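Phosphoglycerate dehydrogenase (Lactobacillus plantarum, PDB 3EVT) probably catalyses the NAD-dependent oxidation of 3-phosphoglycerate to 3-phosphohydroxypyruvate, the first committed step of serine biosynthesis, as a D-isomer specific 2-hydroxyacid dehydrogenase. Local coordinates at residues A[14-17]-A[18-21]; A[232-235]-A[236-240]; A[289-292]-A[293-297]. All coordinates share one frame; numbering follows the deposited sequence.

Interaction 1. Residues A[14-17]-A[18-21]; sequences QLQQ and LQTT
Gln19 lays its aliphatic arm and amide over the preceding helical turn, overlapping the side chain of Leu15. Its CD comes to 3.9 Å from Leu15 CG, and its OE1 lies about as near to Leu15 CG and CD1, so the flat amide end touches the branch point and one methyl of the leucine. The torsions account for this: Leu15 CG stands anti to the backbone N (chi1 -177°), and the chain of Gln19 runs extended beyond CG. Replacing Gln19 by an alanine would probably leave Leu15 CG and CD1 without this cover and open a gap beside Phe27, though Leu15 O would keep its backbone bond. The amides of Gln16 and Gln19 are turned steeply against each other, their planes 73° apart. Gln16, bent at chi2, sets its NE2 3.5 Å from Thr20 CG2, the two side chains crossing at about a right angle.

These residues lie on helix 12-21, the crossover helix of the beta-alpha-beta unit between strands 3-6 and 26-29. Leu15, Leu18 and Gln19 rest on Phe27 of the second strand, while Gln14, Gln17 and Leu18 touch Phe289 of helix 284-302. Regular i to i+4 bonds run along the backbone, such as Thr20 N to Gln16 O at 3.0 Å. At the last turn the carbonyl of Gln17 is gripped twice: Thr21 N donates to Gln17 O at 2.9 Å, and Thr21 OG1 to Gln17 O at 2.6 Å. The hydroxyl stands above the carbonyl plane and the amide approaches from its other face.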
ATOM      1  N   GLN A  14      -7.280 -22.211  12.083  1.00 66.44           N
ATOM      2  CA  GLN A  14      -7.073 -22.067  10.654  1.00 65.44           C
ATOM      3  C   GLN A  14      -7.964 -23.079   9.919  1.00 64.94           C
ATOM      4  O   GLN A  14      -8.683 -22.726   8.984  1.00 64.33           O
ATOM      5  CB  GLN A  14      -5.588 -22.255  10.321  1.00 64.61           C
ATOM      6  CG  GLN A  14      -4.709 -21.159  10.899  1.00 65.05           C
ATOM      7  CD  GLN A  14      -3.181 -21.345  10.659  1.00 66.04           C
ATOM      8  OE1 GLN A  14      -2.649 -22.467  10.592  1.00 64.38           O
ATOM      9  NE2 GLN A  14      -2.477 -20.218  10.549  1.00 66.58           N
ATOM     10  N   LEU A  15      -7.920 -24.331  10.372  1.00 65.35           N
ATOM     11  CA  LEU A  15      -8.781 -25.416   9.861  1.00 65.66           C
ATOM     12  C   LEU A  15     -10.277 -25.065   9.983  1.00 65.59           C
ATOM     13  O   LEU A  15     -11.027 -25.227   9.024  1.00 65.74           O
ATOM     14  CB  LEU A  15      -8.446 -26.760  10.553  1.00 65.72           C
ATOM     15  CG  LEU A  15      -9.199 -28.015  10.105  1.00 66.11           C
ATOM     16  CD1 LEU A  15      -8.779 -28.427   8.700  1.00 65.59           C
ATOM     17  CD2 LEU A  15      -8.986 -29.176  11.075  1.00 67.58           C
ATOM     18  N   GLN A  16     -10.705 -24.546  11.131  1.00 65.37           N
ATOM     19  CA  GLN A  16     -12.091 -24.105  11.290  1.00 65.84           C
ATOM     20  C   GLN A  16     -12.536 -23.063  10.265  1.00 65.16           C
ATOM     21  O   GLN A  16     -13.566 -23.224   9.614  1.00 64.65           O
ATOM     22  CB  GLN A  16     -12.343 -23.568  12.704  1.00 66.51           C
ATOM     23  CG  GLN A  16     -12.850 -24.618  13.691  1.00 70.73           C
ATOM     24  CD  GLN A  16     -14.107 -25.351  13.197  1.00 76.68           C
ATOM     25  OE1 GLN A  16     -14.577 -26.291  13.846  1.00 80.36           O
ATOM     26  NE2 GLN A  16     -14.647 -24.931  12.055  1.00 77.39           N
ATOM     27  N   GLN A  17     -11.769 -21.983  10.148  1.00 64.89           N
ATOM     28  CA  GLN A  17     -12.012 -20.963   9.129  1.00 64.96           C
ATOM     29  C   GLN A  17     -12.322 -21.613   7.800  1.00 63.04           C
ATOM     30  O   GLN A  17     -13.293 -21.246   7.163  1.00 63.17           O
ATOM     31  CB  GLN A  17     -10.770 -20.092   8.886  1.00 65.43           C
ATOM     32  CG  GLN A  17     -10.617 -18.878   9.779  1.00 69.52           C
ATOM     33  CD  GLN A  17      -9.131 -18.444   9.935  1.00 74.90           C
ATOM     34  OE1 GLN A  17      -8.417 -18.215   8.945  1.00 75.50           O
ATOM     35  NE2 GLN A  17      -8.678 -18.328  11.186  1.00 75.52           N
ATOM     36  N   LEU A  18     -11.460 -22.543   7.382  1.00 60.88           N
ATOM     37  CA  LEU A  18     -11.550 -23.189   6.080  1.00 59.35           C
ATOM     38  C   LEU A  18     -12.839 -23.989   5.954  1.00 58.98           C
ATOM     39  O   LEU A  18     -13.548 -23.899   4.968  1.00 57.49           O
ATOM     40  CB  LEU A  18     -10.372 -24.139   5.861  1.00 58.56           C
ATOM     41  CG  LEU A  18      -9.036 -23.554   5.425  1.00 56.87           C
ATOM     42  CD1 LEU A  18      -8.038 -24.652   5.236  1.00 51.83           C
ATOM     43  CD2 LEU A  18      -9.219 -22.798   4.134  1.00 56.61           C
ATOM     44  N   GLN A  19     -13.117 -24.787   6.971  1.00 59.60           N
ATOM     45  CA  GLN A  19     -14.241 -25.688   6.902  1.00 60.07           C
ATOM     46  C   GLN A  19     -15.566 -24.951   6.903  1.00 60.47           C
ATOM     47  O   GLN A  19     -16.487 -25.404   6.223  1.00 60.96           O
ATOM     48  CB  GLN A  19     -14.193 -26.709   8.019  1.00 60.34           C
ATOM     49  CG  GLN A  19     -12.928 -27.562   7.995  1.00 59.51           C
ATOM     50  CD  GLN A  19     -12.907 -28.591   9.137  1.00 60.88           C
ATOM     51  OE1 GLN A  19     -12.585 -29.771   8.940  1.00 57.11           O
ATOM     52  NE2 GLN A  19     -13.270 -28.140  10.337  1.00 61.68           N
ATOM     53  N   THR A  20     -15.651 -23.813   7.611  1.00 59.97           N
ATOM     54  CA  THR A  20     -16.871 -22.972   7.554  1.00 59.94           C
ATOM     55  C   THR A  20     -16.952 -21.999   6.386  1.00 58.15           C
ATOM     56  O   THR A  20     -18.036 -21.661   5.955  1.00 59.84           O
ATOM     57  CB  THR A  20     -17.114 -22.125   8.848  1.00 60.56           C
ATOM     58  OG1 THR A  20     -16.375 -20.902   8.754  1.00 62.00           O
ATOM     59  CG2 THR A  20     -16.658 -22.877  10.046  1.00 60.42           C
ATOM     60  N   THR A  21     -15.833 -21.510   5.888  1.00 55.63           N
ATOM     61  CA  THR A  21     -15.878 -20.663   4.739  1.00 52.20           C
ATOM     62  C   THR A  21     -16.177 -21.495   3.510  1.00 51.47           C
ATOM     63  O   THR A  21     -16.666 -20.975   2.508  1.00 51.00           O
ATOM     64  CB  THR A  21     -14.527 -20.020   4.526  1.00 52.39           C
ATOM     65  OG1 THR A  21     -14.172 -19.272   5.683  1.00 52.15           O
ATOM     66  CG2 THR A  21     -14.560 -19.091   3.388  1.00 51.47           C
TER

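Interaction 2. Residues A[232-235]-A[236-240]; sequences VDTT and ALMTA
This is a local helix-capping contact, made where the chain enters helix 234-242 in the NAD-binding domain and holding the first turn together through side chain and backbone alike. Asp233 is the N-cap. Its OD1 accepts from Ala236 N at 3.1 Å over a nearly straight N-H...O angle of 171°, although the amide meets the oxygen from well above the carboxylate plane. A second, weak bond reaches the same OD1 from Thr235 N. With CG anti to the backbone N (chi1 -177°), the carboxylate swings back over these amides, and its CG packs 3.7 Å from Ala236 CB. The other oxygen, OD2, is held by Ser210 OG, so the cap also ties the helix start to the chain just before helix 211-215. A carboxylate beside a helix N-terminus would probably be stabilised by the local dipoles.

Helix 234-242 links the parallel strands 222-225 and 248-251 as the crossover of a beta-alpha-beta unit in the Rossmann-type sheet. Leu237 turns to the sheet, touching Leu223, Ala249 and Leu251, and its CD2 lies 4.1 Å from Val232 CG1, where Val232, just ahead of the helix, meets the leucine branch at a slant. On another flank, Thr234 and Met238 run side by side in the same direction, and Thr234 OG1 turns outward to a weak bond with Glu255 O. The thioether, bent at chi3 (-75°), brings its CE methyl 3.6 Å from Thr234 CG2. Backbone bonds carry the turn onward: Leu237 N donates to Asp233 O at 2.9 Å and Met238 N to Thr234 O at 3.1 Å.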
ATOM      1  N   VAL A 232      24.672   5.442   8.221  1.00 50.25           N
ATOM      2  CA  VAL A 232      24.208   6.780   8.473  1.00 51.08           C
ATOM      3  C   VAL A 232      25.015   7.457   9.580  1.00 52.59           C
ATOM      4  O   VAL A 232      25.134   6.974  10.706  1.00 51.67           O
ATOM      5  CB  VAL A 232      22.707   6.740   8.890  1.00 51.40           C
ATOM      6  CG1 VAL A 232      22.210   8.092   9.414  1.00 49.95           C
ATOM      7  CG2 VAL A 232      21.842   6.169   7.752  1.00 50.65           C
ATOM      8  N   ASP A 233      25.565   8.607   9.225  1.00 55.05           N
ATOM      9  CA  ASP A 233      26.295   9.458  10.130  1.00 56.12           C
ATOM     10  C   ASP A 233      25.284  10.227  10.979  1.00 56.47           C
ATOM     11  O   ASP A 233      24.570  11.137  10.496  1.00 56.51           O
ATOM     12  CB  ASP A 233      27.165  10.377   9.280  1.00 57.02           C
ATOM     13  CG  ASP A 233      28.045  11.295  10.109  1.00 60.36           C
ATOM     14  OD1 ASP A 233      27.632  11.683  11.217  1.00 59.01           O
ATOM     15  OD2 ASP A 233      29.138  11.676   9.600  1.00 67.88           O
ATOM     16  N   THR A 234      25.226   9.863  12.250  1.00 56.58           N
ATOM     17  CA  THR A 234      24.218  10.363  13.165  1.00 57.69           C
ATOM     18  C   THR A 234      24.337  11.881  13.312  1.00 57.58           C
ATOM     19  O   THR A 234      23.341  12.603  13.409  1.00 57.85           O
ATOM     20  CB  THR A 234      24.409   9.718  14.563  1.00 57.97           C
ATOM     21  OG1 THR A 234      23.937   8.361  14.552  1.00 60.13           O
ATOM     22  CG2 THR A 234      23.617  10.467  15.569  1.00 60.34           C
ATOM     23  N   THR A 235      25.570  12.364  13.317  1.00 57.45           N
ATOM     24  CA  THR A 235      25.802  13.795  13.465  1.00 57.56           C
ATOM     25  C   THR A 235      25.355  14.610  12.257  1.00 56.20           C
ATOM     26  O   THR A 235      24.584  15.578  12.408  1.00 56.00           O
ATOM     27  CB  THR A 235      27.282  14.079  13.802  1.00 58.11           C
ATOM     28  OG1 THR A 235      27.526  13.563  15.120  1.00 60.44           O
ATOM     29  CG2 THR A 235      27.559  15.581  13.777  1.00 57.79           C
ATOM     30  N   ALA A 236      25.808  14.177  11.079  1.00 54.74           N
ATOM     31  CA  ALA A 236      25.382  14.781   9.818  1.00 54.27           C
ATOM     32  C   ALA A 236      23.850  14.789   9.707  1.00 54.52           C
ATOM     33  O   ALA A 236      23.244  15.812   9.319  1.00 54.75           O
ATOM     34  CB  ALA A 236      25.999  14.045   8.663  1.00 53.75           C
ATOM     35  N   LEU A 237      23.229  13.656  10.071  1.00 53.42           N
ATOM     36  CA  LEU A 237      21.778  13.505  10.018  1.00 52.79           C
ATOM     37  C   LEU A 237      21.092  14.608  10.852  1.00 52.95           C
ATOM     38  O   LEU A 237      20.208  15.343  10.355  1.00 52.54           O
ATOM     39  CB  LEU A 237      21.349  12.084  10.450  1.00 52.18           C
ATOM     40  CG  LEU A 237      19.809  11.870  10.611  1.00 52.76           C
ATOM     41  CD1 LEU A 237      19.013  12.046   9.300  1.00 51.69           C
ATOM     42  CD2 LEU A 237      19.424  10.547  11.251  1.00 49.97           C
ATOM     43  N   MET A 238      21.515  14.746  12.111  1.00 53.47           N
ATOM     44  CA  MET A 238      20.917  15.750  12.971  1.00 53.64           C
ATOM     45  C   MET A 238      21.123  17.166  12.440  1.00 53.99           C
ATOM     46  O   MET A 238      20.193  17.984  12.502  1.00 53.34           O
ATOM     47  CB  MET A 238      21.367  15.587  14.426  1.00 54.01           C
ATOM     48  CG  MET A 238      20.742  14.322  15.096  1.00 54.63           C
ATOM     49  SD  MET A 238      21.068  14.242  16.865  1.00 52.48           S
ATOM     50  CE  MET A 238      22.778  13.752  16.708  1.00 48.60           C
ATOM     51  N   THR A 239      22.303  17.438  11.864  1.00 53.63           N
ATOM     52  CA  THR A 239      22.525  18.745  11.262  1.00 54.06           C
ATOM     53  C   THR A 239      21.766  18.971   9.925  1.00 52.90           C
ATOM     54  O   THR A 239      21.231  20.068   9.690  1.00 52.17           O
ATOM     55  CB  THR A 239      24.052  19.199  11.316  1.00 54.27           C
ATOM     56  OG1 THR A 239      24.819  18.465  10.388  1.00 57.00           O
ATOM     57  CG2 THR A 239      24.661  18.921  12.709  1.00 54.88           C
ATOM     58  N   ALA A 240      21.622  17.925   9.108  1.00 52.75           N
ATOM     59  CA  ALA A 240      20.764  17.999   7.890  1.00 52.11           C
ATOM     60  C   ALA A 240      19.299  18.307   8.214  1.00 52.17           C
ATOM     61  O   ALA A 240      18.636  19.028   7.466  1.00 52.81           O
ATOM     62  CB  ALA A 240      20.830  16.732   7.099  1.00 51.93           C
TER

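Interaction 3. Residues A[289-292]-A[293-297]; sequences FPIF and AANFA
Ala293 N donates to Phe289 O at 2.8 Å with an essentially straight N-H...O angle of 179°, and Phe296 N reaches Phe292 O at 2.7 Å; both are i to i+4 bonds of helix 284-302. Ala294 N and Asn295 N also bind the carbonyls of Pro290 and Ile291, the first of them from well out of the carbonyl plane. Pro290, which has no N-H to offer to the preceding turn, marks a kink in the helix, yet its own carbonyl takes part in this ladder. The amide of Asn295 is used outward: its OD1 accepts from Val306 N and Arg307 N, and its ND2 donates to Gln66 OE1. Alongside it, pointing the same way, Ile291 brings CG2 to 3.9 Å from Asn295 ND2.

Outside the backbone, the packing is largely aromatic. Phe292 and Phe296, one turn apart, both hold CG anti to the backbone N, with chi1 near 180°, and their rings run out side by side. The planes differ by 25°, but with centroids 5.6 Å apart they are slid past one another and barely overlap. The closer approach is a CH-pi contact: Phe296 CB sits over one face of the Phe292 ring, offset toward its rim, 4.0 Å from Phe292 CZ. Phe289, a turn earlier, places CE2 4.0 Å from Ala293 CB.

Around this core Phe292 stacks with Tyr45, and Phe296 meets Tyr22 and Trp25 edge-to-face. Pro290 packs on Gly137 of the second subunit. The chemistry is thus divided by direction: backbone polarity is spent within the helix, the phenyl rings pack on helix 12-21, on strands 41-45 and 64-66 and on Tyr22 and Trp25, and the buried amide of Asn295 finds its partners on the segment leading to the C-terminus and on strand 64-66.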
ATOM      1  N   PHE A 289       0.217 -19.842   6.318  1.00 45.33           N
ATOM      2  CA  PHE A 289      -1.199 -20.169   6.110  1.00 46.00           C
ATOM      3  C   PHE A 289      -1.986 -19.123   5.307  1.00 45.86           C
ATOM      4  O   PHE A 289      -2.717 -19.499   4.392  1.00 47.62           O
ATOM      5  CB  PHE A 289      -1.935 -20.478   7.417  1.00 45.88           C
ATOM      6  CG  PHE A 289      -3.391 -20.857   7.198  1.00 48.37           C
ATOM      7  CD1 PHE A 289      -3.726 -22.113   6.674  1.00 49.01           C
ATOM      8  CD2 PHE A 289      -4.413 -19.950   7.464  1.00 48.22           C
ATOM      9  CE1 PHE A 289      -5.081 -22.488   6.436  1.00 49.17           C
ATOM     10  CE2 PHE A 289      -5.793 -20.304   7.219  1.00 49.56           C
ATOM     11  CZ  PHE A 289      -6.119 -21.568   6.700  1.00 49.00           C
ATOM     12  N   PRO A 290      -1.829 -17.808   5.623  1.00 44.87           N
ATOM     13  CA  PRO A 290      -2.520 -16.780   4.809  1.00 43.33           C
ATOM     14  C   PRO A 290      -2.161 -16.847   3.316  1.00 42.31           C
ATOM     15  O   PRO A 290      -3.000 -16.480   2.470  1.00 41.42           O
ATOM     16  CB  PRO A 290      -1.999 -15.468   5.386  1.00 42.53           C
ATOM     17  CG  PRO A 290      -1.627 -15.780   6.804  1.00 44.89           C
ATOM     18  CD  PRO A 290      -1.101 -17.210   6.763  1.00 44.37           C
ATOM     19  N   ILE A 291      -0.930 -17.289   3.002  1.00 40.42           N
ATOM     20  CA  ILE A 291      -0.541 -17.492   1.602  1.00 39.96           C
ATOM     21  C   ILE A 291      -1.441 -18.540   0.913  1.00 39.42           C
ATOM     22  O   ILE A 291      -2.044 -18.249  -0.108  1.00 38.77           O
ATOM     23  CB  ILE A 291       0.979 -17.789   1.390  1.00 39.76           C
ATOM     24  CG1 ILE A 291       1.811 -16.563   1.786  1.00 40.66           C
ATOM     25  CG2 ILE A 291       1.276 -18.105  -0.102  1.00 38.07           C
ATOM     26  CD1 ILE A 291       3.357 -16.844   1.900  1.00 36.46           C
ATOM     27  N   PHE A 292      -1.539 -19.724   1.490  1.00 38.99           N
ATOM     28  CA  PHE A 292      -2.499 -20.752   1.060  1.00 39.45           C
ATOM     29  C   PHE A 292      -3.974 -20.274   1.052  1.00 39.30           C
ATOM     30  O   PHE A 292      -4.647 -20.422   0.055  1.00 39.92           O
ATOM     31  CB  PHE A 292      -2.422 -21.995   1.962  1.00 39.52           C
ATOM     32  CG  PHE A 292      -3.401 -23.047   1.554  1.00 39.66           C
ATOM     33  CD1 PHE A 292      -3.297 -23.631   0.281  1.00 37.31           C
ATOM     34  CD2 PHE A 292      -4.446 -23.404   2.387  1.00 39.93           C
ATOM     35  CE1 PHE A 292      -4.218 -24.568  -0.129  1.00 42.01           C
ATOM     36  CE2 PHE A 292      -5.384 -24.325   1.986  1.00 41.36           C
ATOM     37  CZ  PHE A 292      -5.278 -24.910   0.744  1.00 43.35           C
ATOM     38  N   ALA A 293      -4.444 -19.700   2.148  1.00 38.97           N
ATOM     39  CA  ALA A 293      -5.811 -19.176   2.238  1.00 40.03           C
ATOM     40  C   ALA A 293      -6.149 -18.216   1.080  1.00 40.59           C
ATOM     41  O   ALA A 293      -7.225 -18.327   0.440  1.00 40.66           O
ATOM     42  CB  ALA A 293      -6.043 -18.477   3.631  1.00 38.90           C
ATOM     43  N   ALA A 294      -5.219 -17.320   0.761  1.00 40.64           N
ATOM     44  CA  ALA A 294      -5.419 -16.383  -0.389  1.00 40.69           C
ATOM     45  C   ALA A 294      -5.365 -17.071  -1.735  1.00 41.24           C
ATOM     46  O   ALA A 294      -6.244 -16.843  -2.574  1.00 42.39           O
ATOM     47  CB  ALA A 294      -4.406 -15.229  -0.342  1.00 41.79           C
ATOM     48  N   ASN A 295      -4.365 -17.921  -1.968  1.00 41.13           N
ATOM     49  CA  ASN A 295      -4.308 -18.674  -3.224  1.00 41.56           C
ATOM     50  C   ASN A 295      -5.499 -19.633  -3.423  1.00 42.94           C
ATOM     51  O   ASN A 295      -5.990 -19.805  -4.552  1.00 44.53           O
ATOM     52  CB  ASN A 295      -3.007 -19.440  -3.358  1.00 41.64           C
ATOM     53  CG  ASN A 295      -1.843 -18.557  -3.837  1.00 41.33           C
ATOM     54  OD1 ASN A 295      -2.051 -17.603  -4.589  1.00 42.73           O
ATOM     55  ND2 ASN A 295      -0.627 -18.897  -3.433  1.00 33.79           N
ATOM     56  N   PHE A 296      -5.962 -20.243  -2.339  1.00 42.44           N
ATOM     57  CA  PHE A 296      -7.122 -21.108  -2.406  1.00 43.28           C
ATOM     58  C   PHE A 296      -8.433 -20.322  -2.668  1.00 44.41           C
ATOM     59  O   PHE A 296      -9.255 -20.765  -3.446  1.00 45.25           O
ATOM     60  CB  PHE A 296      -7.212 -21.964  -1.133  1.00 42.49           C
ATOM     61  CG  PHE A 296      -8.399 -22.934  -1.091  1.00 42.63           C
ATOM     62  CD1 PHE A 296      -8.409 -24.092  -1.840  1.00 39.22           C
ATOM     63  CD2 PHE A 296      -9.461 -22.699  -0.226  1.00 41.45           C
ATOM     64  CE1 PHE A 296      -9.499 -24.993  -1.785  1.00 41.96           C
ATOM     65  CE2 PHE A 296     -10.545 -23.573  -0.165  1.00 44.74           C
ATOM     66  CZ  PHE A 296     -10.566 -24.730  -0.933  1.00 41.94           C
ATOM     67  N   ALA A 297      -8.630 -19.165  -2.045  1.00 44.75           N
ATOM     68  CA  ALA A 297      -9.830 -18.376  -2.306  1.00 46.24           C
ATOM     69  C   ALA A 297      -9.970 -17.995  -3.783  1.00 47.72           C
ATOM     70  O   ALA A 297     -11.063 -18.052  -4.358  1.00 47.71           O
ATOM     71  CB  ALA A 297      -9.905 -17.128  -1.370  1.00 45.40           C
TER

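Along the chain the three contacts come in series: 14-17/18-21, then 232-235/236-240, then 289-292/293-297. Yet interactions 1 and 3, from near the two ends of the chain, are neighbours in space, with centres about 12 Å apart: helix 12-21 packs on helix 284-302, Leu18 CD1 lying 4.2 Å from Phe292 CE2, beside the five-stranded parallel sheet. Interaction 2 belongs to the seven-stranded sheet of the nucleotide-binding domain, its centre about 51 Å from that of interaction 1 and about 44 Å from that of interaction 3. The polypeptide thus leaves the first domain, builds the second and returns, as in related 2-hydroxyacid dehydrogenases, whose active site lies between the two domains.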